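Local coordinates for protein Obg-like ATPase 1 (Schizosaccharomyces pombe, PDB 1NI3) that hydrolyses ATP, and GTP less efficiently, with magnesium as cofactor, and acts as a negative regulator of the G2/M transition in the cell cycle, at residues Val192-Tyr195 / Leu196-Lys200; Glu270-Leu273 / Thr274-Thr277; Lys359-Asn362 / Ala363-Ala367; Lys375-Val378 / Met379-Gly382. One frame throughout, in Å; residues are numbered along the deposited sequence.

Contact 1: residues Val192-Tyr195 / Leu196-Lys200; sequences VYQY and LTETK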
ATOM      1  N   VAL A 192      14.444 -19.931  -2.505  1.00 50.87           N
ATOM      2  CA  VAL A 192      13.739 -18.962  -1.662  1.00 48.06           C
ATOM      3  C   VAL A 192      14.394 -18.958  -0.282  1.00 50.16           C
ATOM      4  O   VAL A 192      14.606 -17.896   0.308  1.00 51.21           O
ATOM      5  CB  VAL A 192      12.262 -19.334  -1.495  1.00 44.30           C
ATOM      6  CG1 VAL A 192      11.606 -18.409  -0.499  1.00 40.99           C
ATOM      7  CG2 VAL A 192      11.567 -19.250  -2.837  1.00 43.48           C
ATOM      8  N   TYR A 193      14.701 -20.150   0.227  1.00 50.52           N
ATOM      9  CA  TYR A 193      15.334 -20.289   1.526  1.00 52.01           C
ATOM     10  C   TYR A 193      16.738 -19.725   1.398  1.00 54.23           C
ATOM     11  O   TYR A 193      17.135 -18.827   2.143  1.00 56.60           O
ATOM     12  CB  TYR A 193      15.410 -21.756   1.922  1.00 53.29           C
ATOM     13  CG  TYR A 193      15.838 -21.955   3.355  1.00 57.55           C
ATOM     14  CD1 TYR A 193      14.915 -21.887   4.398  1.00 57.14           C
ATOM     15  CD2 TYR A 193      17.173 -22.186   3.671  1.00 59.34           C
ATOM     16  CE1 TYR A 193      15.312 -22.052   5.726  1.00 58.23           C
ATOM     17  CE2 TYR A 193      17.588 -22.350   4.986  1.00 59.68           C
ATOM     18  CZ  TYR A 193      16.655 -22.282   6.010  1.00 59.63           C
ATOM     19  OH  TYR A 193      17.072 -22.451   7.308  1.00 59.64           O
ATOM     20  N   GLN A 194      17.487 -20.274   0.448  1.00 56.33           N
ATOM     21  CA  GLN A 194      18.847 -19.831   0.155  1.00 59.54           C
ATOM     22  C   GLN A 194      18.923 -18.309   0.266  1.00 58.91           C
ATOM     23  O   GLN A 194      19.782 -17.774   0.957  1.00 58.97           O
ATOM     24  CB  GLN A 194      19.214 -20.246  -1.273  1.00 66.99           C
ATOM     25  CG  GLN A 194      20.095 -21.482  -1.398  1.00 75.15           C
ATOM     26  CD  GLN A 194      21.573 -21.134  -1.353  1.00 80.76           C
ATOM     27  OE1 GLN A 194      22.077 -20.406  -2.215  1.00 82.95           O
ATOM     28  NE2 GLN A 194      22.276 -21.649  -0.350  1.00 83.83           N
ATOM     29  N   TYR A 195      18.013 -17.626  -0.428  1.00 57.68           N
ATOM     30  CA  TYR A 195      17.972 -16.164  -0.439  1.00 55.35           C
ATOM     31  C   TYR A 195      17.758 -15.625   0.965  1.00 54.69           C
ATOM     32  O   TYR A 195      18.595 -14.899   1.494  1.00 54.58           O
ATOM     33  CB  TYR A 195      16.838 -15.661  -1.358  1.00 54.39           C
ATOM     34  CG  TYR A 195      17.008 -14.242  -1.888  1.00 53.91           C
ATOM     35  CD1 TYR A 195      17.647 -14.004  -3.107  1.00 53.24           C
ATOM     36  CD2 TYR A 195      16.549 -13.134  -1.160  1.00 53.94           C
ATOM     37  CE1 TYR A 195      17.831 -12.699  -3.589  1.00 52.43           C
ATOM     38  CE2 TYR A 195      16.726 -11.826  -1.638  1.00 52.88           C
ATOM     39  CZ  TYR A 195      17.371 -11.620  -2.849  1.00 52.51           C
ATOM     40  OH  TYR A 195      17.582 -10.336  -3.310  1.00 51.05           O
ATOM     41  N   LEU A 196      16.630 -15.991   1.563  1.00 55.28           N
ATOM     42  CA  LEU A 196      16.273 -15.534   2.902  1.00 55.52           C
ATOM     43  C   LEU A 196      17.389 -15.723   3.917  1.00 56.53           C
ATOM     44  O   LEU A 196      17.516 -14.951   4.871  1.00 57.11           O
ATOM     45  CB  LEU A 196      15.035 -16.275   3.391  1.00 54.46           C
ATOM     46  CG  LEU A 196      13.790 -15.985   2.564  1.00 54.95           C
ATOM     47  CD1 LEU A 196      12.657 -16.862   3.048  1.00 56.62           C
ATOM     48  CD2 LEU A 196      13.425 -14.511   2.676  1.00 52.43           C
ATOM     49  N   THR A 197      18.208 -16.742   3.707  1.00 56.84           N
ATOM     50  CA  THR A 197      19.285 -17.017   4.629  1.00 57.49           C
ATOM     51  C   THR A 197      20.667 -16.563   4.162  1.00 59.10           C
ATOM     52  O   THR A 197      21.353 -15.831   4.874  1.00 60.07           O
ATOM     53  CB  THR A 197      19.297 -18.505   4.959  1.00 55.21           C
ATOM     54  OG1 THR A 197      19.192 -19.271   3.749  1.00 54.76           O
ATOM     55  CG2 THR A 197      18.122 -18.838   5.848  1.00 57.32           C
ATOM     56  N   GLU A 198      21.077 -17.002   2.978  1.00 59.64           N
ATOM     57  CA  GLU A 198      22.376 -16.626   2.437  1.00 60.33           C
ATOM     58  C   GLU A 198      22.402 -15.139   2.113  1.00 59.15           C
ATOM     59  O   GLU A 198      22.999 -14.337   2.835  1.00 60.25           O
ATOM     60  CB  GLU A 198      22.670 -17.416   1.161  1.00 65.16           C
ATOM     61  CG  GLU A 198      23.889 -18.336   1.239  1.00 67.64           C
ATOM     62  CD  GLU A 198      23.668 -19.491   2.181  1.00 70.35           C
ATOM     63  OE1 GLU A 198      22.677 -20.234   1.993  1.00 72.36           O
ATOM     64  OE2 GLU A 198      24.497 -19.679   3.096  1.00 71.61           O
ATOM     65  N   THR A 199      21.744 -14.776   1.019  1.00 56.43           N
ATOM     66  CA  THR A 199      21.693 -13.394   0.577  1.00 53.43           C
ATOM     67  C   THR A 199      21.270 -12.463   1.705  1.00 51.10           C
ATOM     68  O   THR A 199      21.651 -11.293   1.721  1.00 50.92           O
ATOM     69  CB  THR A 199      20.717 -13.258  -0.592  1.00 56.42           C
ATOM     70  OG1 THR A 199      20.788 -14.436  -1.407  1.00 58.15           O
ATOM     71  CG2 THR A 199      21.067 -12.057  -1.435  1.00 57.04           C
ATOM     72  N   LYS A 200      20.482 -12.993   2.641  1.00 50.10           N
ATOM     73  CA  LYS A 200      19.996 -12.232   3.791  1.00 49.41           C
ATOM     74  C   LYS A 200      19.246 -10.946   3.446  1.00 49.96           C
ATOM     75  O   LYS A 200      19.424  -9.915   4.107  1.00 47.59           O
ATOM     76  CB  LYS A 200      21.157 -11.905   4.733  1.00 49.93           C
ATOM     77  CG  LYS A 200      21.655 -13.085   5.537  1.00 52.61           C
ATOM     78  CD  LYS A 200      22.520 -12.635   6.703  1.00 55.99           C
ATOM     79  CE  LYS A 200      22.680 -13.753   7.720  1.00 55.98           C
ATOM     80  NZ  LYS A 200      21.332 -14.246   8.128  1.00 58.09           N
TER
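Thr197 reaches back one turn to Tyr193 and meets it with both of its branches. Its methyl CG2 sits over one face of the Tyr193 ring, 4.0 Å from the centroid and shifted toward the rim, on the side of CE2 and CZ. The hydroxyl OG1 turns to the backbone instead and donates to Tyr193 O at 2.6 Å, coming from above the carbonyl plane. The same oxygen takes Thr197 N at 2.8 Å, nearly in line with the C=O bond, and is therefore gripped by two donors of one residue. Thr197 chi1 of 47° places OG1 between the backbone N and the carbonyl carbon, which lets the methyl swing to the ring while the hydroxyl turns inward.

A second threonine-tyrosine pair follows two residues on: CB of Thr199 lies almost squarely over the centre of the Tyr195 ring, 4.0 Å from its centroid. These are i to i+4 CH-pi contacts at the C-terminal end of helix 179-199, which packs against helix 140-168 as a helical pair in the OBG-type G region. Here the regular bond pattern widens into a pi-type turn, in which Lys200 N donates to Tyr195 O at 2.9 Å, and Lys200 leaves the helix with positive phi.

On the buried side Val192 and Leu196 run alongside each other, CG1 of the valine 4.0 Å from CD1 of the leucine. Leu196 and Tyr193 continue onto Val159 of helix 140-168, while the Tyr195 ring meets Trp208 with the planes inclined at about 60°.

Contact 2: residues Glu270-Leu273 / Thr274-Thr277; sequences EERL and TNFT
Thr274 folds its hydroxyl back onto the last turn of helix 267-273, where OG1 donates to Glu271 O at 2.6 Å and lies in the carbonyl plane. Thr274 N also donates to this oxygen, at 3.0 Å from well above that plane, and the two donors share one acceptor from different directions. A chi1 of 65° puts OG1 between the backbone N and the carbonyl carbon and leaves CG2 beside the backbone N, 3.6 Å from Glu270 O. The bent chain of Glu271 brings its carboxylate round to the same hydroxyl, with OE2 3.3 Å from Thr274 OG1. A valine in place of Thr274 would probably leave Glu271 O with the backbone N-H alone and the carboxylate without its nearby hydroxyl.

The chain then makes a type I beta turn from Leu273 to Phe276, closed by Phe276 N to Leu273 O at 2.8 Å. With CG beside its backbone N, the Phe276 side chain comes back against Leu273, and CD1 of the leucine meets the ring at its edge, 3.9 Å from Phe276 CD1. Asn275 bends over similarly, its ND2 giving a weak bond to Arg272 O.

The Arg272 guanidinium forms salt bridges with Glu235 and, on helix 278-287, with Glu284. Phe276 packs on Ala281 and Glu284 of that helix and Leu273 on Cys285, while Thr277 occupies its N-cap, so the turn joins two helices that pack together.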
ATOM      1  N   GLU A 270       1.518  16.638  11.372  1.00 36.21           N
ATOM      2  CA  GLU A 270       0.334  16.173  10.671  1.00 39.06           C
ATOM      3  C   GLU A 270      -0.834  16.341  11.624  1.00 41.74           C
ATOM      4  O   GLU A 270      -1.843  16.961  11.285  1.00 43.43           O
ATOM      5  CB  GLU A 270       0.483  14.709  10.254  1.00 38.27           C
ATOM      6  CG  GLU A 270       1.495  14.439   9.140  1.00 39.32           C
ATOM      7  CD  GLU A 270       1.186  15.185   7.852  1.00 40.31           C
ATOM      8  OE1 GLU A 270       0.003  15.235   7.442  1.00 40.12           O
ATOM      9  OE2 GLU A 270       2.141  15.703   7.236  1.00 39.36           O
ATOM     10  N   GLU A 271      -0.673  15.802  12.830  1.00 42.74           N
ATOM     11  CA  GLU A 271      -1.709  15.898  13.843  1.00 42.45           C
ATOM     12  C   GLU A 271      -2.218  17.324  13.985  1.00 38.51           C
ATOM     13  O   GLU A 271      -3.409  17.591  13.821  1.00 34.67           O
ATOM     14  CB  GLU A 271      -1.187  15.391  15.196  1.00 47.23           C
ATOM     15  CG  GLU A 271      -2.160  15.584  16.352  1.00 54.15           C
ATOM     16  CD  GLU A 271      -3.491  14.904  16.120  1.00 61.96           C
ATOM     17  OE1 GLU A 271      -3.512  13.656  16.030  1.00 67.05           O
ATOM     18  OE2 GLU A 271      -4.520  15.615  16.012  1.00 67.38           O
ATOM     19  N   ARG A 272      -1.306  18.246  14.270  1.00 36.58           N
ATOM     20  CA  ARG A 272      -1.696  19.647  14.455  1.00 38.91           C
ATOM     21  C   ARG A 272      -2.447  20.221  13.263  1.00 39.29           C
ATOM     22  O   ARG A 272      -3.325  21.061  13.427  1.00 41.43           O
ATOM     23  CB  ARG A 272      -0.484  20.556  14.770  1.00 34.32           C
ATOM     24  CG  ARG A 272      -0.924  21.929  15.281  1.00 32.59           C
ATOM     25  CD  ARG A 272       0.211  22.811  15.830  1.00 33.88           C
ATOM     26  NE  ARG A 272       0.729  23.750  14.840  1.00 31.61           N
ATOM     27  CZ  ARG A 272       1.593  23.421  13.894  1.00 32.60           C
ATOM     28  NH1 ARG A 272       2.028  22.179  13.831  1.00 34.48           N
ATOM     29  NH2 ARG A 272       2.005  24.320  13.009  1.00 29.83           N
ATOM     30  N   LEU A 273      -2.123  19.754  12.063  1.00 40.71           N
ATOM     31  CA  LEU A 273      -2.781  20.270  10.874  1.00 39.56           C
ATOM     32  C   LEU A 273      -4.266  19.912  10.800  1.00 38.18           C
ATOM     33  O   LEU A 273      -5.069  20.655  10.234  1.00 36.33           O
ATOM     34  CB  LEU A 273      -2.040  19.796   9.619  1.00 38.12           C
ATOM     35  CG  LEU A 273      -1.778  20.832   8.514  1.00 37.06           C
ATOM     36  CD1 LEU A 273      -1.260  22.155   9.086  1.00 38.49           C
ATOM     37  CD2 LEU A 273      -0.763  20.239   7.561  1.00 36.85           C
ATOM     38  N   THR A 274      -4.634  18.788  11.395  1.00 37.19           N
ATOM     39  CA  THR A 274      -6.026  18.363  11.374  1.00 38.84           C
ATOM     40  C   THR A 274      -6.895  19.358  12.122  1.00 40.56           C
ATOM     41  O   THR A 274      -8.114  19.288  12.051  1.00 41.42           O
ATOM     42  CB  THR A 274      -6.218  16.962  12.021  1.00 39.77           C
ATOM     43  OG1 THR A 274      -5.887  17.022  13.417  1.00 42.36           O
ATOM     44  CG2 THR A 274      -5.310  15.936  11.347  1.00 38.86           C
ATOM     45  N   ASN A 275      -6.281  20.290  12.844  1.00 43.14           N
ATOM     46  CA  ASN A 275      -7.070  21.271  13.598  1.00 48.33           C
ATOM     47  C   ASN A 275      -7.440  22.431  12.709  1.00 50.98           C
ATOM     48  O   ASN A 275      -8.108  23.373  13.125  1.00 52.10           O
ATOM     49  CB  ASN A 275      -6.286  21.802  14.795  1.00 48.99           C
ATOM     50  CG  ASN A 275      -5.875  20.709  15.735  1.00 48.19           C
ATOM     51  OD1 ASN A 275      -6.717  19.980  16.248  1.00 49.12           O
ATOM     52  ND2 ASN A 275      -4.576  20.584  15.974  1.00 50.98           N
ATOM     53  N   PHE A 276      -6.982  22.365  11.474  1.00 54.81           N
ATOM     54  CA  PHE A 276      -7.266  23.426  10.542  1.00 56.43           C
ATOM     55  C   PHE A 276      -8.201  22.951   9.459  1.00 57.97           C
ATOM     56  O   PHE A 276      -8.233  21.769   9.112  1.00 55.31           O
ATOM     57  CB  PHE A 276      -5.967  23.926   9.936  1.00 55.96           C
ATOM     58  CG  PHE A 276      -5.133  24.731  10.884  1.00 55.50           C
ATOM     59  CD1 PHE A 276      -3.746  24.661  10.844  1.00 54.38           C
ATOM     60  CD2 PHE A 276      -5.737  25.588  11.796  1.00 57.28           C
ATOM     61  CE1 PHE A 276      -2.959  25.445  11.679  1.00 54.01           C
ATOM     62  CE2 PHE A 276      -4.965  26.379  12.637  1.00 60.41           C
ATOM     63  CZ  PHE A 276      -3.562  26.299  12.579  1.00 58.74           C
ATOM     64  N   THR A 277      -8.979  23.888   8.942  1.00 60.34           N
ATOM     65  CA  THR A 277      -9.913  23.595   7.883  1.00 61.44           C
ATOM     66  C   THR A 277      -9.068  23.442   6.630  1.00 63.59           C
ATOM     67  O   THR A 277      -7.943  23.941   6.569  1.00 62.35           O
ATOM     68  CB  THR A 277     -10.905  24.743   7.711  1.00 60.84           C
ATOM     69  OG1 THR A 277     -10.199  25.922   7.311  1.00 63.64           O
ATOM     70  CG2 THR A 277     -11.616  25.025   9.027  1.00 61.23           C
TER

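Contact 3: residues Lys359-Asn362 / Ala363-Ala367; sequences KTEN and ACRAA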
ATOM      1  N   LYS A 359     -14.238  18.798 -22.264  1.00 61.41           N
ATOM      2  CA  LYS A 359     -15.125  19.314 -21.240  1.00 58.20           C
ATOM      3  C   LYS A 359     -16.595  18.926 -21.426  1.00 59.27           C
ATOM      4  O   LYS A 359     -17.468  19.747 -21.179  1.00 63.21           O
ATOM      5  CB  LYS A 359     -15.011  20.841 -21.209  1.00 54.78           C
ATOM      6  CG  LYS A 359     -13.681  21.415 -21.700  1.00 50.20           C
ATOM      7  CD  LYS A 359     -12.503  21.011 -20.830  1.00 50.26           C
ATOM      8  CE  LYS A 359     -11.357  22.019 -20.919  1.00 52.65           C
ATOM      9  NZ  LYS A 359     -10.218  21.713 -20.003  1.00 55.19           N
ATOM     10  N   THR A 360     -16.868  17.701 -21.880  1.00 59.28           N
ATOM     11  CA  THR A 360     -18.252  17.225 -22.071  1.00 61.21           C
ATOM     12  C   THR A 360     -18.304  15.974 -22.935  1.00 61.79           C
ATOM     13  O   THR A 360     -17.571  15.852 -23.911  1.00 60.25           O
ATOM     14  CB  THR A 360     -19.140  18.273 -22.760  1.00 61.78           C
ATOM     15  OG1 THR A 360     -20.448  17.729 -22.966  1.00 63.08           O
ATOM     16  CG2 THR A 360     -18.557  18.654 -24.094  1.00 64.94           C
ATOM     17  N   GLU A 361     -19.190  15.052 -22.584  1.00 63.73           N
ATOM     18  CA  GLU A 361     -19.322  13.814 -23.333  1.00 66.54           C
ATOM     19  C   GLU A 361     -19.517  14.067 -24.826  1.00 68.21           C
ATOM     20  O   GLU A 361     -18.711  13.620 -25.644  1.00 70.79           O
ATOM     21  CB  GLU A 361     -20.493  13.006 -22.795  1.00 66.38           C
ATOM     22  CG  GLU A 361     -20.451  11.550 -23.184  1.00 68.65           C
ATOM     23  CD  GLU A 361     -21.606  10.783 -22.595  1.00 69.30           C
ATOM     24  OE1 GLU A 361     -21.902  11.013 -21.401  1.00 69.90           O
ATOM     25  OE2 GLU A 361     -22.208   9.955 -23.313  1.00 66.09           O
ATOM     26  N   ASN A 362     -20.580  14.785 -25.180  1.00 68.38           N
ATOM     27  CA  ASN A 362     -20.865  15.088 -26.581  1.00 67.64           C
ATOM     28  C   ASN A 362     -19.652  15.579 -27.366  1.00 66.36           C
ATOM     29  O   ASN A 362     -19.336  15.026 -28.420  1.00 65.97           O
ATOM     30  CB  ASN A 362     -21.972  16.134 -26.684  1.00 69.05           C
ATOM     31  CG  ASN A 362     -23.244  15.692 -26.005  1.00 73.80           C
ATOM     32  OD1 ASN A 362     -23.858  14.700 -26.401  1.00 76.12           O
ATOM     33  ND2 ASN A 362     -23.644  16.417 -24.966  1.00 75.11           N
ATOM     34  N   ALA A 363     -18.980  16.613 -26.867  1.00 65.10           N
ATOM     35  CA  ALA A 363     -17.815  17.146 -27.565  1.00 67.01           C
ATOM     36  C   ALA A 363     -16.941  16.027 -28.097  1.00 68.01           C
ATOM     37  O   ALA A 363     -16.857  15.804 -29.309  1.00 69.40           O
ATOM     38  CB  ALA A 363     -16.999  18.039 -26.644  1.00 63.99           C
ATOM     39  N   CYS A 364     -16.294  15.320 -27.179  1.00 69.74           N
ATOM     40  CA  CYS A 364     -15.413  14.228 -27.553  1.00 69.34           C
ATOM     41  C   CYS A 364     -16.163  13.126 -28.289  1.00 68.24           C
ATOM     42  O   CYS A 364     -15.619  12.509 -29.198  1.00 68.96           O
ATOM     43  CB  CYS A 364     -14.679  13.680 -26.306  1.00 71.19           C
ATOM     44  SG  CYS A 364     -15.711  13.066 -24.953  1.00 69.08           S
ATOM     45  N   ARG A 365     -17.416  12.897 -27.911  1.00 66.55           N
ATOM     46  CA  ARG A 365     -18.231  11.869 -28.554  1.00 65.32           C
ATOM     47  C   ARG A 365     -18.396  12.194 -30.034  1.00 65.84           C
ATOM     48  O   ARG A 365     -18.544  11.304 -30.878  1.00 64.05           O
ATOM     49  CB  ARG A 365     -19.602  11.798 -27.896  1.00 61.80           C
ATOM     50  CG  ARG A 365     -20.469  10.699 -28.430  1.00 60.02           C
ATOM     51  CD  ARG A 365     -21.540  10.377 -27.424  1.00 60.01           C
ATOM     52  NE  ARG A 365     -22.205   9.124 -27.738  1.00 63.62           N
ATOM     53  CZ  ARG A 365     -23.000   8.484 -26.892  1.00 66.83           C
ATOM     54  NH1 ARG A 365     -23.221   8.992 -25.684  1.00 69.13           N
ATOM     55  NH2 ARG A 365     -23.570   7.337 -27.243  1.00 66.64           N
ATOM     56  N   ALA A 366     -18.361  13.489 -30.327  1.00 67.47           N
ATOM     57  CA  ALA A 366     -18.489  14.000 -31.678  1.00 66.71           C
ATOM     58  C   ALA A 366     -17.151  13.857 -32.378  1.00 66.45           C
ATOM     59  O   ALA A 366     -17.090  13.757 -33.601  1.00 68.25           O
ATOM     60  CB  ALA A 366     -18.903  15.458 -31.635  1.00 67.17           C
ATOM     61  N   ALA A 367     -16.080  13.856 -31.589  1.00 64.53           N
ATOM     62  CA  ALA A 367     -14.727  13.712 -32.122  1.00 63.59           C
ATOM     63  C   ALA A 367     -14.318  12.237 -32.119  1.00 62.89           C
ATOM     64  O   ALA A 367     -13.134  11.898 -32.203  1.00 60.77           O
ATOM     65  CB  ALA A 367     -13.746  14.533 -31.296  1.00 61.08           C
TER
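The short helix 361-366, in the TGS region near the C-terminus, carries an i to i+4 salt bridge along one side, between Glu361 in its first turn and Arg365 in its last. OE2 of Glu361 approaches NH1 of Arg365 at 2.8 Å, at the edge of the guanidinium and near its plane. The planes of the two flat groups are 16° apart, and the side chains run alongside each other in the same direction. Both leave the backbone with CG anti to N (chi1 -161° for Glu361 and -176° for Arg365) and both stay extended, which lets the two charged groups meet beside the helix.

Beneath this pair the backbone bond from Arg365 N to Glu361 O, 2.7 Å, ties the same two residues together. It is followed by Ala366 N to Asn362 O at 2.6 Å. Thr360 holds the N-cap position, and Ala367 is the first residue to leave helical angles at the other end.

Around the helix, the Arg365 guanidinium makes a cation-pi contact with Tyr370, which Glu361 also touches. Cys364 is buried against Tyr358 of helix 352-358 and Met350 of strand 346-350, and Ala363 also packs on Tyr358. The inner side of the helix thus rests on the preceding helix and on the central strand of the small antiparallel sheet.

Contact 4: residues Lys375-Val378 / Met379-Gly382; sequences KEYV and MESG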
ATOM      1  N   LYS A 375     -14.285  -7.220 -24.511  1.00 66.85           N
ATOM      2  CA  LYS A 375     -13.704  -8.048 -23.466  1.00 68.11           C
ATOM      3  C   LYS A 375     -12.186  -7.981 -23.369  1.00 67.82           C
ATOM      4  O   LYS A 375     -11.637  -8.057 -22.277  1.00 67.29           O
ATOM      5  CB  LYS A 375     -14.159  -9.499 -23.641  1.00 69.50           C
ATOM      6  CG  LYS A 375     -15.651  -9.685 -23.395  1.00 72.94           C
ATOM      7  CD  LYS A 375     -16.126 -11.108 -23.668  1.00 74.04           C
ATOM      8  CE  LYS A 375     -16.272 -11.390 -25.162  1.00 75.34           C
ATOM      9  NZ  LYS A 375     -16.833 -12.750 -25.431  1.00 75.37           N
ATOM     10  N   GLU A 376     -11.501  -7.831 -24.496  1.00 68.16           N
ATOM     11  CA  GLU A 376     -10.046  -7.781 -24.455  1.00 68.84           C
ATOM     12  C   GLU A 376      -9.490  -6.378 -24.332  1.00 68.72           C
ATOM     13  O   GLU A 376      -8.651  -5.962 -25.129  1.00 71.75           O
ATOM     14  CB  GLU A 376      -9.446  -8.459 -25.686  1.00 70.32           C
ATOM     15  CG  GLU A 376      -9.755  -9.943 -25.781  1.00 72.77           C
ATOM     16  CD  GLU A 376      -9.584 -10.662 -24.457  1.00 73.86           C
ATOM     17  OE1 GLU A 376      -8.603 -10.367 -23.733  1.00 72.90           O
ATOM     18  OE2 GLU A 376     -10.421 -11.535 -24.146  1.00 75.80           O
ATOM     19  N   TYR A 377      -9.955  -5.642 -23.330  1.00 67.56           N
ATOM     20  CA  TYR A 377      -9.471  -4.283 -23.115  1.00 65.17           C
ATOM     21  C   TYR A 377      -9.000  -4.067 -21.690  1.00 65.14           C
ATOM     22  O   TYR A 377      -9.769  -4.222 -20.740  1.00 62.65           O
ATOM     23  CB  TYR A 377     -10.560  -3.249 -23.421  1.00 64.00           C
ATOM     24  CG  TYR A 377     -10.132  -1.832 -23.086  1.00 61.22           C
ATOM     25  CD1 TYR A 377      -9.180  -1.172 -23.863  1.00 59.22           C
ATOM     26  CD2 TYR A 377     -10.645  -1.164 -21.965  1.00 59.68           C
ATOM     27  CE1 TYR A 377      -8.747   0.108 -23.539  1.00 54.95           C
ATOM     28  CE2 TYR A 377     -10.205   0.126 -21.632  1.00 55.27           C
ATOM     29  CZ  TYR A 377      -9.254   0.753 -22.427  1.00 54.51           C
ATOM     30  OH  TYR A 377      -8.787   2.014 -22.108  1.00 48.60           O
ATOM     31  N   VAL A 378      -7.731  -3.703 -21.548  1.00 64.68           N
ATOM     32  CA  VAL A 378      -7.182  -3.424 -20.232  1.00 66.18           C
ATOM     33  C   VAL A 378      -7.468  -1.961 -19.949  1.00 65.22           C
ATOM     34  O   VAL A 378      -7.065  -1.080 -20.715  1.00 64.23           O
ATOM     35  CB  VAL A 378      -5.660  -3.679 -20.165  1.00 66.42           C
ATOM     36  CG1 VAL A 378      -5.387  -5.169 -20.138  1.00 66.35           C
ATOM     37  CG2 VAL A 378      -4.977  -3.037 -21.360  1.00 68.36           C
HETATM   38  N   MSE A 379      -8.186  -1.712 -18.856  1.00 64.37           N
HETATM   39  CA  MSE A 379      -8.553  -0.358 -18.460  1.00 62.18           C
HETATM   40  C   MSE A 379      -7.328   0.540 -18.370  1.00 61.92           C
HETATM   41  O   MSE A 379      -6.204   0.076 -18.165  1.00 61.65           O
HETATM   42  CB  MSE A 379      -9.265  -0.382 -17.104  1.00 62.65           C
HETATM   43  CG  MSE A 379     -10.491  -1.269 -17.047  1.00 67.07           C
HETATM   44 SE   MSE A 379     -11.913  -0.622 -18.195  1.00 70.70          SE
HETATM   45  CE  MSE A 379     -12.851   0.536 -16.955  1.00 70.60           C
ATOM     46  N   GLU A 380      -7.552   1.834 -18.529  1.00 60.85           N
ATOM     47  CA  GLU A 380      -6.463   2.780 -18.445  1.00 60.27           C
ATOM     48  C   GLU A 380      -6.760   3.745 -17.304  1.00 59.24           C
ATOM     49  O   GLU A 380      -7.872   4.264 -17.170  1.00 59.45           O
ATOM     50  CB  GLU A 380      -6.313   3.512 -19.774  1.00 64.13           C
ATOM     51  CG  GLU A 380      -5.956   2.566 -20.921  1.00 67.06           C
ATOM     52  CD  GLU A 380      -5.903   3.251 -22.269  1.00 68.83           C
ATOM     53  OE1 GLU A 380      -5.176   4.258 -22.411  1.00 68.77           O
ATOM     54  OE2 GLU A 380      -6.596   2.774 -23.193  1.00 71.42           O
ATOM     55  N   SER A 381      -5.758   3.948 -16.458  1.00 57.54           N
ATOM     56  CA  SER A 381      -5.881   4.815 -15.305  1.00 54.35           C
ATOM     57  C   SER A 381      -6.574   6.106 -15.675  1.00 52.82           C
ATOM     58  O   SER A 381      -6.128   6.822 -16.563  1.00 53.02           O
ATOM     59  CB  SER A 381      -4.496   5.117 -14.736  1.00 54.23           C
ATOM     60  OG  SER A 381      -4.601   5.804 -13.507  1.00 53.62           O
ATOM     61  N   GLY A 382      -7.679   6.385 -14.999  1.00 51.52           N
ATOM     62  CA  GLY A 382      -8.407   7.609 -15.260  1.00 51.09           C
ATOM     63  C   GLY A 382      -9.604   7.420 -16.163  1.00 51.48           C
ATOM     64  O   GLY A 382     -10.490   8.268 -16.221  1.00 52.97           O
TER
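Tyr377 and Glu380 meet through their polar ends: the phenol OH lies 2.6 Å from OE2 of the glutamate, which sits at the edge of the ring and near its plane. The two side chains cross at about a right angle, with the carboxylate plane turned 51° from that of the ring. Glu380 gets there with an extended chain, chi2 of 176° carrying OE2 to the hydroxyl. On another part of the ring edge lies the selenium of Met379, a selenomethionine, 3.9 Å from Tyr377 CE2. This is an edge-on Met-aromatic contact, 79° off the ring normal, and the bends at chi2 and chi3 of Met379 fold its chain back to make it.

In the next shell, Asp383 hydrogen-bonds Tyr377 OH through OD2. Segment 375-382 is the connection, in the TGS region, between the two outer strands (372-374 and 384-386) of the small antiparallel sheet. Backbone bonds from Tyr377 to Ala329 and from Met379 to Thr327 hold it beside the start of helix 329-336. Met379 packs on Ala329 and Ala332 of that helix and on Tyr310 of strand 307-312.

A phenylalanine in place of Tyr377 would probably keep the ring beside the selenium but leave Asp383 OD2 and Glu380 OE2 without the phenol hydroxyl they share. The single phenol proton has two acceptors within reach, so which carboxylate it serves is not settled; the neighbouring His351 may also temper the negative charge.

In the fold
All four contacts are local, yet their settings differ. Contact 3 is a surface contact, whereas contacts 1, 2 and 4 are partly buried. Contacts 1 and 2 lie on different helices of the OBG-type G region, on opposite sides of the chain's centre. Contacts 3 and 4, their centres about 20 Å apart, both border the small antiparallel sheet of the TGS region: contact 3 rests on strand 346-350, contact 4 joins strands 372-374 and 384-386. Threonine hydroxyls bonded to a helix carbonyl recur in contacts 1 and 2. Charge pairing dominates contact 3, while contact 4 combines a phenol-carboxylate pair with selenium. Only contact 2 approaches the predicted nucleotide site: the Glu271 side chain is about 6 Å from that of Thr35.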